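General secretion pathway protein C (Vibrio cholerae, PDB 2I6V) probably takes part in the type II secretion system that exports cholera toxin through the outer membrane; this chain is its periplasmic PDZ domain. Local coordinates at residues F4-R8 with L31-L37. Residues are numbered along the deposited sequence; the frame is centred on the assembly and turned at random.
Sequences FQYVR and LFESIGL
L31 reaches from helix 29-34 onto the ring of Y6, and its atoms can be followed outward one by one. CB sits 3.8 Å from CD1 of Y6. CG, turned anti to its own carbonyl carbon (chi1 -64°), approaches the same side of the ring, 4.1 Å from Y6 CE1. Beyond it CD1 of L31 stands 3.6 Å from the Y6 ring centroid and only 8° off the normal, a CH-pi contact close to the centre of the face; all six ring carbons lie within about 4.0 Å of this methyl. The same CD1 also touches CB of Q5 at 3.6 Å, while the second branch, CD2, meets Y6 CE1 at 3.9 Å. At the ring edge, near its plane, lies CD1 of I35. The Y6 hydroxyl is hydrogen-bonded to the backbone O of Q86, tying the ring to the C-terminal end of this PDZ domain. Helix 29-34 lies against the residues leading into strand 7-14, and I35 and L37 touch strand 79-86. The helix is closed by a Schellman motif: G36, at positive phi (86°), and L37 give their N-H groups back to O of E33 and O of F32. Beyond it the L37 side chain points toward 4-8, its CD1 3.9 Å from CG2 of V7, the two side chains crossing at about a right angle. Between these apolar contacts, the carbonyl O of Y6 lies at the edge of the F32 ring, in its plane and 3.3 Å from CD1 of F32.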
ATOM      1  N   PHE A   4       1.260   4.713   8.363  1.00 11.08           N
ATOM      2  CA  PHE A   4       2.697   4.622   8.649  1.00 11.02           C
ATOM      3  C   PHE A   4       3.077   3.582   9.702  1.00 10.56           C
ATOM      4  O   PHE A   4       4.240   3.193   9.788  1.00 11.25           O
ATOM      5  CB  PHE A   4       3.274   6.001   9.021  1.00 12.59           C
ATOM      6  CG  PHE A   4       2.710   6.586  10.287  1.00 12.44           C
ATOM      7  CD1 PHE A   4       3.260   6.266  11.523  1.00 13.81           C
ATOM      8  CD2 PHE A   4       1.649   7.485  10.241  1.00 14.10           C
ATOM      9  CE1 PHE A   4       2.744   6.815  12.689  1.00 15.05           C
ATOM     10  CE2 PHE A   4       1.131   8.039  11.400  1.00 14.94           C
ATOM     11  CZ  PHE A   4       1.674   7.701  12.626  1.00 14.46           C
ATOM     12  N   GLN A   5       2.107   3.135  10.495  1.00 10.64           N
ATOM     13  CA  GLN A   5       2.369   2.076  11.472  1.00  9.59           C
ATOM     14  C   GLN A   5       2.566   0.735  10.761  1.00  9.58           C
ATOM     15  O   GLN A   5       3.276  -0.146  11.267  1.00 10.22           O
ATOM     16  CB  GLN A   5       1.209   1.950  12.474  1.00 10.58           C
ATOM     17  CG  GLN A   5       0.909   3.214  13.272  1.00 11.50           C
ATOM     18  CD  GLN A   5       1.957   3.511  14.334  1.00 11.29           C
ATOM     19  OE1 GLN A   5       2.898   2.735  14.547  1.00 11.35           O
ATOM     20  NE2 GLN A   5       1.779   4.638  15.037  1.00 13.32           N
ATOM     21  N   TYR A   6       1.945   0.608   9.584  1.00  9.78           N
ATOM     22  CA  TYR A   6       1.863  -0.663   8.854  1.00  9.34           C
ATOM     23  C   TYR A   6       2.927  -0.775   7.779  1.00 11.49           C
ATOM     24  O   TYR A   6       3.440  -1.859   7.526  1.00 12.93           O
ATOM     25  CB  TYR A   6       0.497  -0.806   8.161  1.00 10.48           C
ATOM     26  CG  TYR A   6      -0.691  -0.825   9.103  1.00  9.31           C
ATOM     27  CD1 TYR A   6      -1.277  -2.028   9.483  1.00 10.92           C
ATOM     28  CD2 TYR A   6      -1.224   0.357   9.611  1.00 10.91           C
ATOM     29  CE1 TYR A   6      -2.364  -2.056  10.338  1.00 10.64           C
ATOM     30  CE2 TYR A   6      -2.324   0.343  10.462  1.00 10.45           C
ATOM     31  CZ  TYR A   6      -2.883  -0.871  10.826  1.00 12.45           C
ATOM     32  OH  TYR A   6      -3.971  -0.893  11.682  1.00 13.16           O
ATOM     33  N   VAL A   7       3.239   0.346   7.129  1.00 10.26           N
ATOM     34  CA  VAL A   7       4.032   0.281   5.914  1.00 10.24           C
ATOM     35  C   VAL A   7       4.649   1.631   5.571  1.00  9.42           C
ATOM     36  O   VAL A   7       4.122   2.691   5.947  1.00 11.10           O
ATOM     37  CB  VAL A   7       3.163  -0.227   4.725  1.00 10.98           C
ATOM     38  CG1 VAL A   7       2.119   0.831   4.327  1.00 11.26           C
ATOM     39  CG2 VAL A   7       4.042  -0.587   3.541  1.00 12.60           C
ATOM     40  N   ARG A   8       5.779   1.584   4.868  1.00  9.21           N
ATOM     41  CA  ARG A   8       6.363   2.771   4.265  1.00 10.34           C
ATOM     42  C   ARG A   8       6.428   2.546   2.763  1.00 10.95           C
ATOM     43  O   ARG A   8       6.648   1.417   2.307  1.00 10.94           O
ATOM     44  CB  ARG A   8       7.746   3.069   4.856  1.00 11.94           C
ATOM     45  CG  ARG A   8       7.633   3.686   6.251  1.00 14.19           C
ATOM     46  CD  ARG A   8       8.949   3.825   6.993  1.00 16.82           C
ATOM     47  NE  ARG A   8       8.639   4.063   8.401  1.00 20.40           N
ATOM     48  CZ  ARG A   8       9.505   3.994   9.404  1.00 22.32           C
ATOM     49  NH1 ARG A   8       9.079   4.234  10.640  1.00 20.06           N
ATOM     50  NH2 ARG A   8      10.787   3.720   9.178  1.00 22.01           N
ATOM     51  N   LEU A  31       2.551  -5.175  13.042  1.00  9.23           N
ATOM     52  CA  LEU A  31       1.590  -4.937  11.970  1.00  9.24           C
ATOM     53  C   LEU A  31       2.156  -5.410  10.626  1.00 10.11           C
ATOM     54  O   LEU A  31       1.494  -6.135   9.884  1.00  9.95           O
ATOM     55  CB  LEU A  31       1.221  -3.456  11.910  1.00  9.57           C
ATOM     56  CG  LEU A  31       0.489  -2.910  13.138  1.00 10.19           C
ATOM     57  CD1 LEU A  31       0.165  -1.437  12.931  1.00 11.49           C
ATOM     58  CD2 LEU A  31      -0.780  -3.702  13.447  1.00 10.90           C
ATOM     59  N   PHE A  32       3.383  -5.005  10.315  1.00  9.53           N
ATOM     60  CA  PHE A  32       4.002  -5.365   9.030  1.00  9.75           C
ATOM     61  C   PHE A  32       4.073  -6.889   8.844  1.00 10.65           C
ATOM     62  O   PHE A  32       3.718  -7.424   7.786  1.00 10.66           O
ATOM     63  CB  PHE A  32       5.397  -4.738   8.964  1.00 11.64           C
ATOM     64  CG  PHE A  32       6.073  -4.844   7.618  1.00  9.62           C
ATOM     65  CD1 PHE A  32       5.692  -4.012   6.560  1.00  9.39           C
ATOM     66  CD2 PHE A  32       7.106  -5.747   7.417  1.00 10.33           C
ATOM     67  CE1 PHE A  32       6.331  -4.099   5.331  1.00 10.89           C
ATOM     68  CE2 PHE A  32       7.746  -5.846   6.180  1.00 11.95           C
ATOM     69  CZ  PHE A  32       7.355  -5.026   5.138  1.00 12.67           C
ATOM     70  N   GLU A  33       4.506  -7.596   9.885  1.00  9.10           N
ATOM     71  CA  GLU A  33       4.639  -9.043   9.774  1.00 10.93           C
ATOM     72  C   GLU A  33       3.298  -9.771   9.822  1.00 12.05           C
ATOM     73  O   GLU A  33       3.087 -10.730   9.074  1.00 13.22           O
ATOM     74  CB  GLU A  33       5.577  -9.586  10.849  1.00 12.58           C
ATOM     75  CG  GLU A  33       7.003  -9.018  10.744  1.00 16.66           C
ATOM     76  CD  GLU A  33       7.757  -9.504   9.504  1.00 19.07           C
ATOM     77  OE1 GLU A  33       7.467 -10.621   9.017  1.00 24.74           O
ATOM     78  OE2 GLU A  33       8.643  -8.770   9.030  1.00 23.16           O
ATOM     79  N   SER A  34       2.399  -9.325  10.694  1.00  9.82           N
ATOM     80  CA  SER A  34       1.107 -10.015  10.846  1.00 10.02           C
ATOM     81  C   SER A  34       0.248  -9.931   9.577  1.00 11.64           C
ATOM     82  O   SER A  34      -0.554 -10.826   9.311  1.00 11.50           O
ATOM     83  CB  SER A  34       0.337  -9.543  12.085  1.00 12.57           C
ATOM     84  OG  SER A  34      -0.097  -8.199  11.983  1.00 10.12           O
ATOM     85  N   ILE A  35       0.441  -8.887   8.771  1.00 10.54           N
ATOM     86  CA  ILE A  35      -0.334  -8.763   7.526  1.00 11.59           C
ATOM     87  C   ILE A  35       0.357  -9.431   6.342  1.00 10.55           C
ATOM     88  O   ILE A  35      -0.229  -9.565   5.271  1.00 12.86           O
ATOM     89  CB  ILE A  35      -0.703  -7.288   7.178  1.00 10.91           C
ATOM     90  CG1 ILE A  35       0.541  -6.472   6.844  1.00 11.54           C
ATOM     91  CG2 ILE A  35      -1.506  -6.597   8.305  1.00 11.42           C
ATOM     92  CD1 ILE A  35       0.217  -5.013   6.588  1.00 11.93           C
ATOM     93  N   GLY A  36       1.603  -9.853   6.548  1.00 11.30           N
ATOM     94  CA  GLY A  36       2.308 -10.666   5.570  1.00 11.39           C
ATOM     95  C   GLY A  36       3.030  -9.887   4.495  1.00 12.21           C
ATOM     96  O   GLY A  36       3.243 -10.405   3.403  1.00 15.18           O
ATOM     97  N   LEU A  37       3.411  -8.652   4.792  1.00 11.64           N
ATOM     98  CA  LEU A  37       4.225  -7.893   3.843  1.00 11.12           C
ATOM     99  C   LEU A  37       5.689  -8.290   3.949  1.00 11.33           C
ATOM    100  O   LEU A  37       6.136  -8.822   4.973  1.00 12.04           O
ATOM    101  CB  LEU A  37       4.089  -6.390   4.093  1.00 11.72           C
ATOM    102  CG  LEU A  37       2.795  -5.739   3.614  1.00 11.69           C
ATOM    103  CD1 LEU A  37       2.760  -4.283   4.053  1.00 12.13           C
ATOM    104  CD2 LEU A  37       2.702  -5.849   2.097  1.00 12.15           C
TER